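Hydroquinone dioxygenase small subunit (Pseudomonas sp., PDB 4ZXA) is the cupin-fold small subunit of a two-subunit, iron(II)-dependent dioxygenase that probably takes part in oxidative ring opening of hydroquinone. Local coordinates at residues E105-A110 with I148-I153. Numbering follows the deposited sequence.
Sequences EGTHLA and ILQQTI
Ile153 packs against Glu105 at the end of strand 145-153 in this cupin fold. The contact joins the sheet holding that strand to the loop leading into strand 108-109, which lies at the edge of the second sheet within this chain. Packing carries most of it. Ile153 CD1 lies against the carboxylate end of Glu105, 3.7 Å from CD, while Ile153 CG2 meets Glu105 CB at 3.8 Å. With CG1 anti to the carbonyl carbon (chi1 -59°) and CG2 anti to the backbone N, both branches are turned onto Glu105. Replacing Ile153 with an alanine would probably leave the Glu105 chain without its apolar support and open a gap beside it. The carboxylate itself is paired through OE2 with Lys239 of the large subunit, and Cys238 of that subunit packs on Ile153, so the contact borders the subunit interface.

Deeper in, the methyl CG2 of Thr107 faces two polar side chains of the strand. It lies 3.7 Å from Gln150 NE2 and 4.0 Å from Thr152 OG1. These polar groups are satisfied elsewhere: Gln150 NE2 bonds to Tyr138 OH, and Thr152 OG1 to Glu81 OE2. Gln150 reaches Thr107 with CG anti to its backbone N (chi1 178°) and a bend at chi2.

The backbones approach at Gly106, whose N is hydrogen-bonded to His79 NE2. Its positive phi of 101° suits glycine, since a side chain would jam against the preceding carbonyl O. Gly106 CA makes a C-H...O contact with Ile153 O at 3.1 Å.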
ATOM      1  N   GLU A 105     -45.519  -8.530 -13.619  1.00 34.30           N
ATOM      2  CA  GLU A 105     -44.221  -7.874 -13.667  1.00 33.99           C
ATOM      3  C   GLU A 105     -43.659  -7.842 -15.073  1.00 31.74           C
ATOM      4  O   GLU A 105     -43.939  -8.727 -15.892  1.00 32.66           O
ATOM      5  CB  GLU A 105     -43.240  -8.581 -12.729  1.00 31.46           C
ATOM      6  CG  GLU A 105     -43.687  -8.598 -11.278  1.00 33.63           C
ATOM      7  CD  GLU A 105     -42.606  -9.102 -10.334  1.00 31.39           C
ATOM      8  OE1 GLU A 105     -41.869 -10.035 -10.720  1.00 27.87           O
ATOM      9  OE2 GLU A 105     -42.492  -8.546  -9.219  1.00 28.17           O
ATOM     10  N   GLY A 106     -42.854  -6.823 -15.343  1.00 26.98           N
ATOM     11  CA  GLY A 106     -42.242  -6.675 -16.649  1.00 30.41           C
ATOM     12  C   GLY A 106     -42.988  -5.644 -17.472  1.00 27.69           C
ATOM     13  O   GLY A 106     -44.171  -5.405 -17.268  1.00 27.42           O
ATOM     14  N   THR A 107     -42.296  -5.007 -18.398  1.00 31.09           N
ATOM     15  CA  THR A 107     -42.979  -4.052 -19.241  1.00 34.40           C
ATOM     16  C   THR A 107     -43.859  -4.801 -20.245  1.00 31.73           C
ATOM     17  O   THR A 107     -43.476  -5.847 -20.765  1.00 30.84           O
ATOM     18  CB  THR A 107     -42.012  -3.055 -19.913  1.00 32.46           C
ATOM     19  OG1 THR A 107     -42.370  -2.902 -21.287  1.00 36.47           O
ATOM     20  CG2 THR A 107     -40.580  -3.516 -19.790  1.00 24.10           C
ATOM     21  N   HIS A 108     -45.059  -4.275 -20.462  1.00 29.80           N
ATOM     22  CA  HIS A 108     -46.005  -4.851 -21.407  1.00 36.56           C
ATOM     23  C   HIS A 108     -46.423  -3.807 -22.448  1.00 32.75           C
ATOM     24  O   HIS A 108     -46.375  -2.596 -22.190  1.00 29.46           O
ATOM     25  CB  HIS A 108     -47.247  -5.376 -20.664  1.00 33.06           C
ATOM     26  CG  HIS A 108     -46.964  -6.545 -19.767  1.00 43.63           C
ATOM     27  ND1 HIS A 108     -47.078  -7.853 -20.191  1.00 40.74           N
ATOM     28  CD2 HIS A 108     -46.558  -6.602 -18.476  1.00 38.37           C
ATOM     29  CE1 HIS A 108     -46.750  -8.666 -19.198  1.00 39.57           C
ATOM     30  NE2 HIS A 108     -46.425  -7.932 -18.152  1.00 38.74           N
ATOM     31  N   LEU A 109     -46.843  -4.286 -23.616  1.00 36.43           N
ATOM     32  CA  LEU A 109     -47.439  -3.426 -24.639  1.00 31.72           C
ATOM     33  C   LEU A 109     -48.770  -2.859 -24.154  1.00 30.82           C
ATOM     34  O   LEU A 109     -49.660  -3.611 -23.790  1.00 33.66           O
ATOM     35  CB  LEU A 109     -47.652  -4.220 -25.915  1.00 25.37           C
ATOM     36  CG  LEU A 109     -46.371  -4.583 -26.662  1.00 32.97           C
ATOM     37  CD1 LEU A 109     -46.733  -5.445 -27.858  1.00 40.70           C
ATOM     38  CD2 LEU A 109     -45.601  -3.338 -27.108  1.00 26.60           C
ATOM     39  N   ALA A 110     -48.901  -1.535 -24.132  1.00 29.10           N
ATOM     40  CA  ALA A 110     -50.122  -0.909 -23.624  1.00 31.46           C
ATOM     41  C   ALA A 110     -51.242  -0.835 -24.671  1.00 42.44           C
ATOM     42  O   ALA A 110     -52.400  -0.561 -24.325  1.00 40.29           O
ATOM     43  CB  ALA A 110     -49.826   0.479 -23.075  1.00 29.32           C
ATOM     44  N   ILE A 148     -31.017   4.033 -24.668  1.00 28.76           N
ATOM     45  CA  ILE A 148     -31.766   4.079 -23.408  1.00 26.49           C
ATOM     46  C   ILE A 148     -31.464   2.853 -22.542  1.00 30.74           C
ATOM     47  O   ILE A 148     -31.566   1.710 -23.015  1.00 27.72           O
ATOM     48  CB  ILE A 148     -33.294   4.078 -23.627  1.00 29.63           C
ATOM     49  CG1 ILE A 148     -33.739   5.216 -24.549  1.00 33.06           C
ATOM     50  CG2 ILE A 148     -34.019   4.146 -22.292  1.00 24.35           C
ATOM     51  CD1 ILE A 148     -35.241   5.195 -24.869  1.00 31.43           C
ATOM     52  N   LEU A 149     -31.095   3.089 -21.280  1.00 24.12           N
ATOM     53  CA  LEU A 149     -30.964   2.014 -20.306  1.00 22.66           C
ATOM     54  C   LEU A 149     -32.235   1.953 -19.489  1.00 27.68           C
ATOM     55  O   LEU A 149     -32.650   2.955 -18.885  1.00 25.46           O
ATOM     56  CB  LEU A 149     -29.789   2.260 -19.361  1.00 22.50           C
ATOM     57  CG  LEU A 149     -28.418   1.705 -19.726  1.00 23.02           C
ATOM     58  CD1 LEU A 149     -27.383   2.202 -18.734  1.00 32.67           C
ATOM     59  CD2 LEU A 149     -28.435   0.210 -19.723  1.00 26.09           C
ATOM     60  N   GLN A 150     -32.851   0.781 -19.465  1.00 22.14           N
ATOM     61  CA  GLN A 150     -34.069   0.609 -18.696  1.00 27.21           C
ATOM     62  C   GLN A 150     -33.874  -0.387 -17.549  1.00 23.73           C
ATOM     63  O   GLN A 150     -33.439  -1.523 -17.764  1.00 22.86           O
ATOM     64  CB  GLN A 150     -35.221   0.164 -19.608  1.00 25.93           C
ATOM     65  CG  GLN A 150     -36.522  -0.093 -18.868  1.00 30.58           C
ATOM     66  CD  GLN A 150     -37.759   0.327 -19.664  1.00 37.64           C
ATOM     67  OE1 GLN A 150     -37.674   1.131 -20.601  1.00 32.74           O
ATOM     68  NE2 GLN A 150     -38.920  -0.209 -19.278  1.00 32.50           N
ATOM     69  N   GLN A 151     -34.201   0.063 -16.339  1.00 19.44           N
ATOM     70  CA  GLN A 151     -34.235  -0.788 -15.156  1.00 23.13           C
ATOM     71  C   GLN A 151     -35.645  -1.332 -14.925  1.00 22.65           C
ATOM     72  O   GLN A 151     -36.586  -0.573 -14.689  1.00 17.43           O
ATOM     73  CB  GLN A 151     -33.783   0.006 -13.938  1.00 21.96           C
ATOM     74  CG  GLN A 151     -33.912  -0.740 -12.622  1.00 17.97           C
ATOM     75  CD  GLN A 151     -33.735   0.204 -11.454  1.00 20.62           C
ATOM     76  OE1 GLN A 151     -33.864   1.419 -11.617  1.00 23.48           O
ATOM     77  NE2 GLN A 151     -33.433  -0.337 -10.273  1.00 19.94           N
ATOM     78  N   THR A 152     -35.793  -2.648 -14.986  1.00 18.72           N
ATOM     79  CA  THR A 152     -37.126  -3.231 -14.896  1.00 25.27           C
ATOM     80  C   THR A 152     -37.072  -4.714 -14.524  1.00 24.27           C
ATOM     81  O   THR A 152     -36.085  -5.171 -13.943  1.00 24.00           O
ATOM     82  CB  THR A 152     -37.928  -3.007 -16.220  1.00 24.26           C
ATOM     83  OG1 THR A 152     -39.294  -3.405 -16.035  1.00 25.37           O
ATOM     84  CG2 THR A 152     -37.309  -3.788 -17.383  1.00 19.84           C
ATOM     85  N   ILE A 153     -38.120  -5.464 -14.870  1.00 21.84           N
ATOM     86  CA  ILE A 153     -38.185  -6.888 -14.565  1.00 20.96           C
ATOM     87  C   ILE A 153     -38.410  -7.696 -15.836  1.00 24.01           C
ATOM     88  O   ILE A 153     -39.181  -7.291 -16.690  1.00 27.05           O
ATOM     89  CB  ILE A 153     -39.317  -7.165 -13.554  1.00 23.04           C
ATOM     90  CG1 ILE A 153     -39.062  -6.362 -12.270  1.00 25.06           C
ATOM     91  CG2 ILE A 153     -39.472  -8.667 -13.289  1.00 23.65           C
ATOM     92  CD1 ILE A 153     -40.126  -6.533 -11.194  1.00 28.00           C
TER